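Local coordinates for protein MxaA (Stigmatella aurantiaca, PDB 4W4T) that ends the myxalamid PKS-NRPS assembly line with this NADPH-binding terminal reductase domain, which probably releases the carrier-bound product by reduction to a primary alcohol, at residues T64-L72 with V247-N257; M325-R333 with V411-E420. All blocks are in the same frame, centred on the assembly; numbering follows the deposited sequence.

Contact 1 of 2, residues T64-L72 with V247-N257; sequences TGFLGAFLL and VTGHSRTGAWN
Phe-66, in the first turn of helix 66-78, pushes its ring into the bend where strand 239-248 runs out into the loop 249-257. With CG anti to the backbone N (chi1 176°), the ring projects toward that bend, and its far rim meets main chain. CZ lies 3.6 Å from Ala-255 O, and CE2 is 3.8 Å from Thr-248 O; both oxygens sit at the ring edge, facing its C-H bonds. Over one face comes Asn-257 N, at 3.8 Å from Phe-66 CE1. Val-247 CG1, 4.0 Å from Phe-66 CE2, belongs to the same close packing. The five-membered ring of Trp-256 lies nearly parallel (24° between planes) but is displaced along its plane, so there is little face-to-face stacking.

One turn on, the buried Phe-70 meets His-250 rim to rim, CE2 to His-250 CD2 at 3.5 Å, while Ala-255 CB touches the Phe-70 edge. The imidazole is held from its other end: His-250 ND1 accepts from Arg-252 N and Thr-253 N, the latter bond nearly straight at 175°. The open side is the loop tip beyond His-250, where Arg-252 and Thr-253 are exposed and do not touch the helix; Asn-257 is partly exposed. Replacing Phe-66 by an alanine would probably open a gap between the first helical turn and the loop, leaving Val-247 and Trp-256 without their apolar neighbour.

Thr-64, Gly-65, Phe-66 and Leu-67 all belong to the NADPH site, which holds no cofactor in this chain, and Gly-65 is the helix N-cap. This is the glycine-rich turn and first helix of a Rossmann fold, here packed against the end of a later strand of the same parallel sheet.

Contact 2 of 2, residues M325-R333 with V411-E420; sequences MRAFGYGLR and VHRGFLKAPE
Tyr-330 and Pro-419 cross obliquely, with Pro-419 CB over one face of the phenol ring and Pro-419 CD 3.6 Å from Tyr-330 OH. Phe-328 meets the same proline at about a right angle, its CE2 3.7 Å from Pro-419 CD, so two aromatic side chains share one pyrrolidine ring. CG of Phe-328 stands anti to the backbone N (chi1 -176°), which carries the end of its ring to the proline although the side chain starts off along the interface.

Tyr-330 OH donates to Lys-417 O over 2.7 Å, approaching from above the carbonyl plane (36° out of it). Val-411 CG2 comes to 3.3 Å of Tyr-330 OH, and the same methyl lies at the edge of the Phe-328 ring; Leu-416 CD1 comes obliquely to the phenol. Just past helix 318-328, Gly-329 O is 3.4 Å from Pro-419 CB; a side chain at Gly-329 would clash with the proline, and its positive phi also calls for glycine. Gly-329 O accepts hydrogen bonds from two waters: one also donates to Glu-420 OXT, at the end of the construct, the other accepts from Glu-420 N.

Between these two segments, ring packing is joined by one direct hydrogen bond and two water bridges. Since the direct bond and the bridge to Glu-420 N use main-chain groups, they are likely to depend little on the side chains of Lys-417 and Glu-420.

How the contacts relate
Contact 1 sits at the NADPH site: the side chain of Phe-66 is about 8 Å from that of Asn-149, and the side chain of Val-247 about 9 Å from that of Tyr-218, both cofactor-binding residues. Contact 2 is remote from the cofactor site, its centre about 27 Å from the chain centre against about 10 Å for contact 1. The two centres are about 21 Å apart, yet helix 400-412 joins them. Its Tyr-406 hydrogen-bonds Thr-248 OG1 and Gly-249 O, and just beyond its end Arg-413 NH1 lies 2.7 Å from Trp-256 O, a probable hydrogen bond. The helix then runs into the C-terminal tail of contact 2.

Contact 1 of 2, residues T64-L72 with V247-N257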
# COMPACT_ATOMS: atom_id res chain seq x y z
N THR A 64 3.35 20.66 13.03
CA THR A 64 3.85 19.34 13.40
C THR A 64 4.43 18.56 12.21
O THR A 64 4.83 17.40 12.35
CB THR A 64 2.75 18.46 14.07
OG1 THR A 64 1.68 18.24 13.15
CG2 THR A 64 2.20 19.13 15.33
N GLY A 65 4.49 19.20 11.04
CA GLY A 65 5.06 18.56 9.86
C GLY A 65 6.50 19.02 9.60
O GLY A 65 7.08 19.71 10.42
N PHE A 66 7.05 18.65 8.45
CA PHE A 66 8.46 18.90 8.15
C PHE A 66 8.70 20.36 7.79
O PHE A 66 9.38 21.08 8.53
CB PHE A 66 8.93 17.95 7.03
CG PHE A 66 10.35 18.19 6.57
CD1 PHE A 66 11.41 18.17 7.47
CD2 PHE A 66 10.62 18.39 5.22
CE1 PHE A 66 12.72 18.38 7.03
CE2 PHE A 66 11.92 18.60 4.78
CZ PHE A 66 12.97 18.60 5.69
N LEU A 67 8.12 20.83 6.69
CA LEU A 67 8.19 22.26 6.35
C LEU A 67 7.70 23.14 7.50
O LEU A 67 8.29 24.17 7.81
CB LEU A 67 7.37 22.56 5.10
CG LEU A 67 7.35 24.04 4.67
CD1 LEU A 67 8.77 24.58 4.45
CD2 LEU A 67 6.53 24.17 3.40
N GLY A 68 6.61 22.71 8.14
CA GLY A 68 6.02 23.48 9.23
C GLY A 68 6.96 23.79 10.38
O GLY A 68 6.90 24.87 10.95
N ALA A 69 7.82 22.84 10.72
CA ALA A 69 8.81 23.04 11.78
C ALA A 69 9.74 24.21 11.45
O ALA A 69 9.99 25.07 12.28
CB ALA A 69 9.61 21.77 12.01
N PHE A 70 10.24 24.24 10.22
CA PHE A 70 11.17 25.28 9.80
C PHE A 70 10.46 26.61 9.65
O PHE A 70 10.99 27.65 10.03
CB PHE A 70 11.87 24.86 8.49
CG PHE A 70 12.77 23.67 8.67
CD1 PHE A 70 12.26 22.39 8.65
CD2 PHE A 70 14.12 23.85 8.90
CE1 PHE A 70 13.08 21.29 8.83
CE2 PHE A 70 14.96 22.77 9.08
CZ PHE A 70 14.45 21.48 9.04
N LEU A 71 9.24 26.57 9.11
CA LEU A 71 8.42 27.77 9.02
C LEU A 71 8.17 28.35 10.42
O LEU A 71 8.24 29.56 10.62
CB LEU A 71 7.10 27.44 8.32
CG LEU A 71 6.27 28.53 7.65
CD1 LEU A 71 7.14 29.47 6.82
CD2 LEU A 71 5.21 27.86 6.75
N LEU A 72 7.88 27.49 11.39
CA LEU A 72 7.64 28.01 12.74
C LEU A 72 8.90 28.68 13.29
O LEU A 72 8.85 29.81 13.79
CB LEU A 72 7.18 26.90 13.67
CG LEU A 72 7.01 27.34 15.12
CD1 LEU A 72 6.14 28.59 15.22
CD2 LEU A 72 6.45 26.20 15.95
N VAL A 247 10.57 19.21 -1.72
CA VAL A 247 11.24 19.81 -0.57
C VAL A 247 12.16 18.80 0.10
O VAL A 247 11.69 17.78 0.61
CB VAL A 247 10.21 20.34 0.45
CG1 VAL A 247 10.91 20.87 1.69
CG2 VAL A 247 9.34 21.41 -0.20
N THR A 248 13.46 19.09 0.10
CA THR A 248 14.46 18.14 0.59
C THR A 248 15.13 18.64 1.87
O THR A 248 14.74 19.67 2.41
CB THR A 248 15.53 17.84 -0.50
OG1 THR A 248 16.20 19.06 -0.87
CG2 THR A 248 14.85 17.26 -1.74
N GLY A 249 16.13 17.91 2.34
CA GLY A 249 16.75 18.19 3.63
C GLY A 249 17.30 19.59 3.81
O GLY A 249 17.54 20.32 2.85
N HIS A 250 17.49 19.99 5.07
CA HIS A 250 18.15 21.26 5.38
C HIS A 250 19.59 21.23 4.84
O HIS A 250 20.30 20.27 5.08
CB HIS A 250 18.16 21.49 6.88
CG HIS A 250 18.60 22.87 7.27
ND1 HIS A 250 19.93 23.23 7.34
CD2 HIS A 250 17.89 23.97 7.63
CE1 HIS A 250 20.02 24.49 7.72
NE2 HIS A 250 18.79 24.97 7.89
N SER A 251 20.00 22.28 4.13
CA SER A 251 21.27 22.26 3.37
C SER A 251 22.53 22.25 4.23
O SER A 251 23.63 21.97 3.73
CB SER A 251 21.35 23.45 2.41
OG SER A 251 21.46 24.69 3.11
N ARG A 252 22.39 22.55 5.52
CA ARG A 252 23.54 22.61 6.41
C ARG A 252 23.52 21.49 7.44
O ARG A 252 24.53 20.81 7.61
CB ARG A 252 23.59 23.97 7.12
CG ARG A 252 23.82 25.14 6.18
CD ARG A 252 25.10 24.94 5.39
NE ARG A 252 25.33 26.00 4.41
CZ ARG A 252 25.98 27.13 4.68
NH1 ARG A 252 26.46 27.35 5.90
NH2 ARG A 252 26.15 28.04 3.72
N THR A 253 22.39 21.28 8.11
CA THR A 253 22.26 20.22 9.10
C THR A 253 21.91 18.86 8.49
O THR A 253 22.10 17.82 9.12
CB THR A 253 21.16 20.54 10.16
OG1 THR A 253 19.88 20.50 9.53
CG2 THR A 253 21.38 21.90 10.79
N GLY A 254 21.35 18.88 7.29
CA GLY A 254 20.87 17.65 6.68
C GLY A 254 19.54 17.17 7.24
O GLY A 254 19.08 16.08 6.90
N ALA A 255 18.94 17.97 8.12
CA ALA A 255 17.67 17.58 8.76
C ALA A 255 16.65 17.22 7.69
O ALA A 255 16.39 18.01 6.79
CB ALA A 255 17.14 18.68 9.65
N TRP A 256 16.11 16.02 7.78
CA TRP A 256 15.22 15.52 6.75
C TRP A 256 14.38 14.40 7.28
O TRP A 256 14.89 13.41 7.80
CB TRP A 256 16.02 15.04 5.54
CG TRP A 256 15.27 14.95 4.24
CD1 TRP A 256 13.94 15.16 4.02
CD2 TRP A 256 15.84 14.62 2.98
NE1 TRP A 256 13.65 14.98 2.69
CE2 TRP A 256 14.80 14.65 2.02
CE3 TRP A 256 17.13 14.31 2.55
CZ2 TRP A 256 15.02 14.37 0.67
CZ3 TRP A 256 17.35 14.04 1.22
CH2 TRP A 256 16.29 14.07 0.29
N ASN A 257 13.08 14.56 7.15
CA ASN A 257 12.12 13.55 7.57
C ASN A 257 12.27 12.24 6.77
O ASN A 257 12.01 12.23 5.58
CB ASN A 257 10.73 14.16 7.41
CG ASN A 257 9.67 13.14 7.43
OD1 ASN A 257 9.60 12.32 8.34
ND2 ASN A 257 8.83 13.15 6.41

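Contact 2 of 2, residues M325-R333 with V411-E420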
# COMPACT_ATOMS: atom_id res chain seq x y z
N MSE A 325 26.30 10.26 -5.18
CA MSE A 325 26.12 9.20 -4.21
C MSE A 325 27.27 8.18 -4.22
O MSE A 325 27.67 7.68 -3.17
CB MSE A 325 24.77 8.53 -4.44
CG MSE A 325 23.65 9.54 -4.17
SE MSE A 325 21.92 8.72 -4.46
CE MSE A 325 21.97 7.45 -2.98
N ARG A 326 27.82 7.89 -5.39
CA ARG A 326 29.01 7.04 -5.46
C ARG A 326 30.18 7.72 -4.77
O ARG A 326 31.00 7.06 -4.12
CB ARG A 326 29.40 6.71 -6.90
CG ARG A 326 28.37 5.89 -7.64
CD ARG A 326 28.90 5.45 -9.00
NE ARG A 326 27.80 4.96 -9.82
CZ ARG A 326 27.21 5.69 -10.76
NH1 ARG A 326 27.63 6.92 -11.01
NH2 ARG A 326 26.21 5.18 -11.46
N ALA A 327 30.27 9.03 -4.94
CA ALA A 327 31.40 9.77 -4.38
C ALA A 327 31.34 9.71 -2.87
O ALA A 327 32.37 9.63 -2.19
CB ALA A 327 31.40 11.21 -4.88
N PHE A 328 30.13 9.71 -2.33
CA PHE A 328 29.94 9.53 -0.90
C PHE A 328 30.33 8.12 -0.48
O PHE A 328 30.75 7.91 0.65
CB PHE A 328 28.49 9.82 -0.50
CG PHE A 328 28.25 9.76 0.98
CD1 PHE A 328 28.57 10.84 1.78
CD2 PHE A 328 27.74 8.62 1.57
CE1 PHE A 328 28.36 10.79 3.16
CE2 PHE A 328 27.53 8.55 2.94
CZ PHE A 328 27.84 9.64 3.73
N GLY A 329 30.17 7.15 -1.37
CA GLY A 329 30.65 5.81 -1.10
C GLY A 329 29.70 4.66 -1.41
O GLY A 329 30.01 3.51 -1.09
N TYR A 330 28.56 4.95 -2.02
CA TYR A 330 27.58 3.91 -2.32
C TYR A 330 27.67 3.44 -3.76
O TYR A 330 27.60 4.25 -4.69
CB TYR A 330 26.17 4.41 -2.04
CG TYR A 330 25.89 4.68 -0.58
CD1 TYR A 330 26.03 3.68 0.37
CD2 TYR A 330 25.48 5.94 -0.15
CE1 TYR A 330 25.78 3.92 1.70
CE2 TYR A 330 25.23 6.19 1.18
CZ TYR A 330 25.38 5.17 2.11
OH TYR A 330 25.13 5.41 3.43
N GLY A 331 27.81 2.14 -3.96
CA GLY A 331 27.79 1.60 -5.31
C GLY A 331 26.41 1.71 -5.94
O GLY A 331 25.41 1.42 -5.30
N LEU A 332 26.37 2.12 -7.20
CA LEU A 332 25.13 2.21 -7.95
C LEU A 332 25.35 1.84 -9.41
O LEU A 332 25.99 2.57 -10.17
CB LEU A 332 24.55 3.63 -7.85
CG LEU A 332 24.00 4.12 -6.50
CD1 LEU A 332 23.53 5.56 -6.64
CD2 LEU A 332 22.86 3.23 -5.99
N ARG A 333 24.83 0.67 -9.80
CA ARG A 333 24.71 0.35 -11.21
C ARG A 333 23.54 1.14 -11.76
O ARG A 333 22.58 1.41 -11.04
CB ARG A 333 24.48 -1.15 -11.43
CG ARG A 333 25.53 -2.05 -10.84
CD ARG A 333 25.34 -3.50 -11.29
NE ARG A 333 23.96 -3.93 -11.12
CZ ARG A 333 23.43 -4.32 -9.96
NH1 ARG A 333 24.19 -4.34 -8.87
NH2 ARG A 333 22.16 -4.68 -9.90
N VAL A 411 22.94 8.54 7.62
CA VAL A 411 23.78 7.52 8.24
C VAL A 411 23.81 7.73 9.76
O VAL A 411 23.63 6.78 10.52
CB VAL A 411 25.23 7.53 7.68
CG1 VAL A 411 26.14 6.65 8.53
CG2 VAL A 411 25.24 7.07 6.25
N HIS A 412 23.99 8.97 10.19
CA HIS A 412 24.12 9.28 11.61
C HIS A 412 22.84 8.90 12.36
O HIS A 412 22.90 8.46 13.52
CB HIS A 412 24.42 10.76 11.81
CG HIS A 412 24.51 11.17 13.25
ND1 HIS A 412 25.58 10.84 14.06
CD2 HIS A 412 23.66 11.89 14.02
CE1 HIS A 412 25.38 11.34 15.27
NE2 HIS A 412 24.22 11.98 15.27
N ARG A 413 21.71 9.05 11.70
CA ARG A 413 20.42 8.76 12.31
C ARG A 413 20.00 7.31 12.11
O ARG A 413 18.92 6.91 12.52
CB ARG A 413 19.36 9.71 11.75
CG ARG A 413 19.61 11.15 12.14
CD ARG A 413 18.48 12.05 11.70
NE ARG A 413 18.71 12.57 10.36
CZ ARG A 413 17.78 12.66 9.42
NH1 ARG A 413 16.54 12.25 9.67
NH2 ARG A 413 18.10 13.17 8.23
N GLY A 414 20.86 6.52 11.49
CA GLY A 414 20.63 5.09 11.40
C GLY A 414 19.68 4.68 10.30
O GLY A 414 19.28 3.52 10.22
N PHE A 415 19.31 5.62 9.44
CA PHE A 415 18.42 5.33 8.32
C PHE A 415 19.17 4.57 7.21
O PHE A 415 18.62 3.66 6.58
CB PHE A 415 17.81 6.63 7.79
CG PHE A 415 16.81 6.43 6.69
CD1 PHE A 415 15.55 5.92 6.96
CD2 PHE A 415 17.13 6.77 5.39
CE1 PHE A 415 14.63 5.74 5.94
CE2 PHE A 415 16.21 6.60 4.37
CZ PHE A 415 14.96 6.08 4.65
N LEU A 416 20.44 4.92 7.02
CA LEU A 416 21.31 4.26 6.06
C LEU A 416 22.53 3.68 6.76
O LEU A 416 23.04 4.27 7.71
CB LEU A 416 21.77 5.24 4.97
CG LEU A 416 20.81 5.82 3.94
CD1 LEU A 416 21.56 6.81 3.02
CD2 LEU A 416 20.18 4.70 3.13
N LYS A 417 22.99 2.54 6.28
CA LYS A 417 24.26 1.96 6.72
C LYS A 417 25.41 2.76 6.11
O LYS A 417 25.36 3.12 4.93
CB LYS A 417 24.34 0.49 6.31
CG LYS A 417 25.56 -0.26 6.85
CD LYS A 417 25.19 -1.67 7.31
CE LYS A 417 24.47 -2.45 6.21
NZ LYS A 417 25.40 -3.18 5.30
N ALA A 418 26.43 3.07 6.91
CA ALA A 418 27.58 3.82 6.41
C ALA A 418 28.22 3.08 5.23
O ALA A 418 28.22 1.85 5.21
CB ALA A 418 28.60 4.05 7.51
N PRO A 419 28.75 3.82 4.25
CA PRO A 419 29.36 3.19 3.07
C PRO A 419 30.57 2.34 3.44
O PRO A 419 31.28 2.69 4.38
CB PRO A 419 29.78 4.38 2.20
CG PRO A 419 29.71 5.58 3.10
CD PRO A 419 28.70 5.28 4.14
N GLU A 420 30.78 1.24 2.70
CA GLU A 420 31.90 0.34 2.95
C GLU A 420 33.24 1.07 2.90
O GLU A 420 34.09 0.84 3.75
CB GLU A 420 31.90 -0.81 1.93
CG GLU A 420 30.76 -1.82 2.09
CD GLU A 420 31.08 -2.92 3.10
OE1 GLU A 420 32.20 -3.46 3.06
OE2 GLU A 420 30.20 -3.24 3.92
OXT GLU A 420 33.49 1.91 2.03
O HOH W 1 32.56 2.77 -0.48
O HOH W 2 29.25 1.21 0.33